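Local coordinates for outer membrane protein YopM (Yersinia pestis, PDB 1JL5) that probably acts as a secreted leucine-rich repeat effector that alters host cell physiology and promotes bacterial survival in host tissues, at residues L86-L96 with L103-S112. Residues are numbered along the deposited sequence; the frame is centred on the assembly and turned at random.
Sequences LPELPPHLESL and LTELPELPQS
The extended backbones of Leu86-Pro90 and Glu105-Pro110 run alongside each other in the same direction, with Glu88 level with Pro107 and Pro91 level with Pro110. Pro107 forms the centre of the interface: its ring enters between Leu86 and Leu89, CD meeting Leu86 CB at 3.4 Å while CG presses on Leu89 CG, also at 3.4 Å, both tighter than usual carbon contacts. Leu103 crosses Leu86 at about a right angle, its two methyls gripping Leu86 CG. With CG anti to the carbonyl carbon (chi1 -57°) and CD1 anti to CA (chi2 170°), Leu89 brings CD1 to Leu109 CD2 at 3.5 Å, the two leucines pointing the same way; that Leu109 methyl also meets CD2 of Leu96, in strand 95-97. Two waters stitch the backbones together, one accepting from Leu86 N and donating to Glu105 O, the other repeating this between Leu89 N and Glu108 O. Pro110 rests on the Pro90-Leu93 type I turn, with CB 3.4 Å from Pro91 O. Ser112 OG donates to Leu93 O at 2.7 Å, approaching from above the carbonyl plane. Pro87, whose CB points away from 103-112, packs against Trp43 and Leu65 of helices 36-48 and 58-71. Such stacking of proline-rich loops is characteristic of a leucine-rich repeat solenoid, here setting the end of LRR 1 on that of LRR 2 and closing LRR 2 on its own start through Leu93 and Ser112.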
# COMPACT_ATOMS: atom_id res chain seq x y z
N LEU A 86 -1.48 15.97 -36.94
CA LEU A 86 -0.75 15.19 -37.91
C LEU A 86 -0.93 15.93 -39.21
O LEU A 86 -1.98 16.51 -39.47
CB LEU A 86 -1.32 13.79 -38.06
CG LEU A 86 -1.22 12.87 -36.85
CD1 LEU A 86 -1.70 11.48 -37.23
CD2 LEU A 86 0.22 12.82 -36.35
N PRO A 87 0.11 15.96 -40.04
CA PRO A 87 -0.02 16.66 -41.31
C PRO A 87 -0.70 15.66 -42.23
O PRO A 87 -1.09 14.57 -41.78
CB PRO A 87 1.42 16.90 -41.70
CG PRO A 87 2.08 15.65 -41.23
CD PRO A 87 1.47 15.43 -39.86
N GLU A 88 -0.86 16.00 -43.49
CA GLU A 88 -1.49 15.09 -44.43
C GLU A 88 -0.70 13.79 -44.35
O GLU A 88 0.52 13.80 -44.29
CB GLU A 88 -1.42 15.65 -45.84
CG GLU A 88 -2.32 14.94 -46.82
CD GLU A 88 -2.18 15.49 -48.21
OE1 GLU A 88 -2.07 16.73 -48.34
OE2 GLU A 88 -2.18 14.70 -49.18
N LEU A 89 -1.41 12.67 -44.36
CA LEU A 89 -0.77 11.37 -44.26
C LEU A 89 -0.29 10.84 -45.60
O LEU A 89 -0.78 11.24 -46.65
CB LEU A 89 -1.76 10.37 -43.67
CG LEU A 89 -2.34 10.75 -42.31
CD1 LEU A 89 -3.47 9.80 -41.96
CD2 LEU A 89 -1.23 10.70 -41.26
N PRO A 90 0.71 9.94 -45.57
CA PRO A 90 1.16 9.40 -46.85
C PRO A 90 -0.11 8.92 -47.54
O PRO A 90 -0.99 8.36 -46.89
CB PRO A 90 2.09 8.27 -46.43
CG PRO A 90 2.75 8.87 -45.21
CD PRO A 90 1.57 9.48 -44.47
N PRO A 91 -0.23 9.15 -48.85
CA PRO A 91 -1.38 8.79 -49.68
C PRO A 91 -1.99 7.39 -49.57
O PRO A 91 -3.22 7.24 -49.54
CB PRO A 91 -0.91 9.10 -51.09
CG PRO A 91 0.57 8.85 -51.01
CD PRO A 91 0.92 9.52 -49.71
N HIS A 92 -1.17 6.36 -49.51
CA HIS A 92 -1.73 5.01 -49.47
C HIS A 92 -1.50 4.30 -48.15
O HIS A 92 -1.35 3.08 -48.10
CB HIS A 92 -1.17 4.20 -50.64
CG HIS A 92 -1.34 4.89 -51.96
ND1 HIS A 92 -0.37 5.69 -52.51
CD2 HIS A 92 -2.42 4.98 -52.78
CE1 HIS A 92 -0.83 6.25 -53.61
NE2 HIS A 92 -2.07 5.83 -53.80
N LEU A 93 -1.49 5.09 -47.09
CA LEU A 93 -1.29 4.55 -45.77
C LEU A 93 -2.43 3.59 -45.48
O LEU A 93 -3.59 3.89 -45.72
CB LEU A 93 -1.28 5.68 -44.74
CG LEU A 93 -0.78 5.29 -43.35
CD1 LEU A 93 0.67 4.83 -43.46
CD2 LEU A 93 -0.91 6.47 -42.41
N GLU A 94 -2.08 2.41 -45.00
CA GLU A 94 -3.08 1.42 -44.67
C GLU A 94 -3.23 1.37 -43.16
O GLU A 94 -4.29 1.06 -42.64
CB GLU A 94 -2.67 0.06 -45.22
CG GLU A 94 -3.02 -0.10 -46.70
CD GLU A 94 -2.52 -1.40 -47.27
OE1 GLU A 94 -2.71 -2.45 -46.61
OE2 GLU A 94 -1.95 -1.39 -48.38
N SER A 95 -2.14 1.70 -42.47
CA SER A 95 -2.15 1.69 -41.03
C SER A 95 -1.55 2.96 -40.44
O SER A 95 -0.38 3.28 -40.66
CB SER A 95 -1.37 0.49 -40.51
OG SER A 95 -1.30 0.50 -39.09
N LEU A 96 -2.37 3.70 -39.71
CA LEU A 96 -1.91 4.91 -39.05
C LEU A 96 -1.81 4.62 -37.57
O LEU A 96 -2.81 4.40 -36.90
CB LEU A 96 -2.88 6.06 -39.26
CG LEU A 96 -2.54 7.28 -38.39
CD1 LEU A 96 -1.13 7.77 -38.72
CD2 LEU A 96 -3.56 8.38 -38.60
N LEU A 103 -3.16 14.61 -30.36
CA LEU A 103 -4.04 14.84 -31.48
C LEU A 103 -5.44 15.18 -31.01
O LEU A 103 -6.04 14.44 -30.24
CB LEU A 103 -4.08 13.59 -32.37
CG LEU A 103 -2.73 13.15 -32.91
CD1 LEU A 103 -2.90 11.87 -33.70
CD2 LEU A 103 -2.12 14.25 -33.77
N THR A 104 -5.95 16.31 -31.46
CA THR A 104 -7.29 16.72 -31.08
C THR A 104 -8.12 16.53 -32.34
O THR A 104 -9.34 16.54 -32.31
CB THR A 104 -7.34 18.20 -30.67
OG1 THR A 104 -6.86 19.01 -31.75
CG2 THR A 104 -6.47 18.43 -29.45
N GLU A 105 -7.41 16.34 -33.44
CA GLU A 105 -8.04 16.17 -34.73
C GLU A 105 -7.16 15.20 -35.51
O GLU A 105 -5.97 15.06 -35.23
CB GLU A 105 -8.09 17.52 -35.45
CG GLU A 105 -9.31 17.75 -36.31
CD GLU A 105 -10.58 17.83 -35.48
OE1 GLU A 105 -11.02 16.78 -34.97
OE2 GLU A 105 -11.13 18.94 -35.34
N LEU A 106 -7.74 14.52 -36.48
CA LEU A 106 -6.97 13.61 -37.30
C LEU A 106 -6.96 14.15 -38.71
O LEU A 106 -7.95 14.71 -39.18
CB LEU A 106 -7.58 12.21 -37.30
CG LEU A 106 -7.40 11.36 -36.04
CD1 LEU A 106 -8.07 10.01 -36.26
CD2 LEU A 106 -5.92 11.18 -35.74
N PRO A 107 -5.82 14.03 -39.41
CA PRO A 107 -5.81 14.53 -40.78
C PRO A 107 -6.74 13.60 -41.54
O PRO A 107 -7.10 12.53 -41.03
CB PRO A 107 -4.35 14.34 -41.19
CG PRO A 107 -3.96 13.11 -40.43
CD PRO A 107 -4.55 13.36 -39.07
N GLU A 108 -7.14 13.99 -42.73
CA GLU A 108 -8.02 13.15 -43.51
C GLU A 108 -7.37 11.78 -43.62
O GLU A 108 -6.16 11.67 -43.87
CB GLU A 108 -8.24 13.73 -44.90
CG GLU A 108 -9.16 12.89 -45.77
CD GLU A 108 -9.32 13.47 -47.15
OE1 GLU A 108 -9.76 14.63 -47.26
OE2 GLU A 108 -9.01 12.76 -48.13
N LEU A 109 -8.15 10.73 -43.44
CA LEU A 109 -7.59 9.39 -43.51
C LEU A 109 -7.74 8.81 -44.91
O LEU A 109 -8.79 8.93 -45.53
CB LEU A 109 -8.27 8.49 -42.48
CG LEU A 109 -8.14 8.99 -41.03
CD1 LEU A 109 -8.86 8.03 -40.09
CD2 LEU A 109 -6.67 9.12 -40.65
N PRO A 110 -6.68 8.17 -45.42
CA PRO A 110 -6.70 7.57 -46.75
C PRO A 110 -7.80 6.53 -46.87
O PRO A 110 -8.15 5.87 -45.89
CB PRO A 110 -5.32 6.94 -46.87
CG PRO A 110 -4.47 7.79 -45.98
CD PRO A 110 -5.36 8.01 -44.79
N GLN A 111 -8.35 6.38 -48.07
CA GLN A 111 -9.39 5.40 -48.32
C GLN A 111 -8.76 4.02 -48.23
O GLN A 111 -9.44 3.00 -48.22
CB GLN A 111 -9.98 5.61 -49.71
CG GLN A 111 -10.70 6.92 -49.86
CD GLN A 111 -11.93 6.98 -49.00
OE1 GLN A 111 -12.90 6.25 -49.22
NE2 GLN A 111 -11.91 7.85 -47.99
N SER A 112 -7.43 4.01 -48.17
CA SER A 112 -6.68 2.77 -48.08
C SER A 112 -6.43 2.39 -46.62
O SER A 112 -5.91 1.31 -46.34
CB SER A 112 -5.34 2.94 -48.78
OG SER A 112 -4.63 4.03 -48.20
O HOH W 1 -4.15 15.92 -36.94
O HOH W 2 -4.16 13.13 -44.70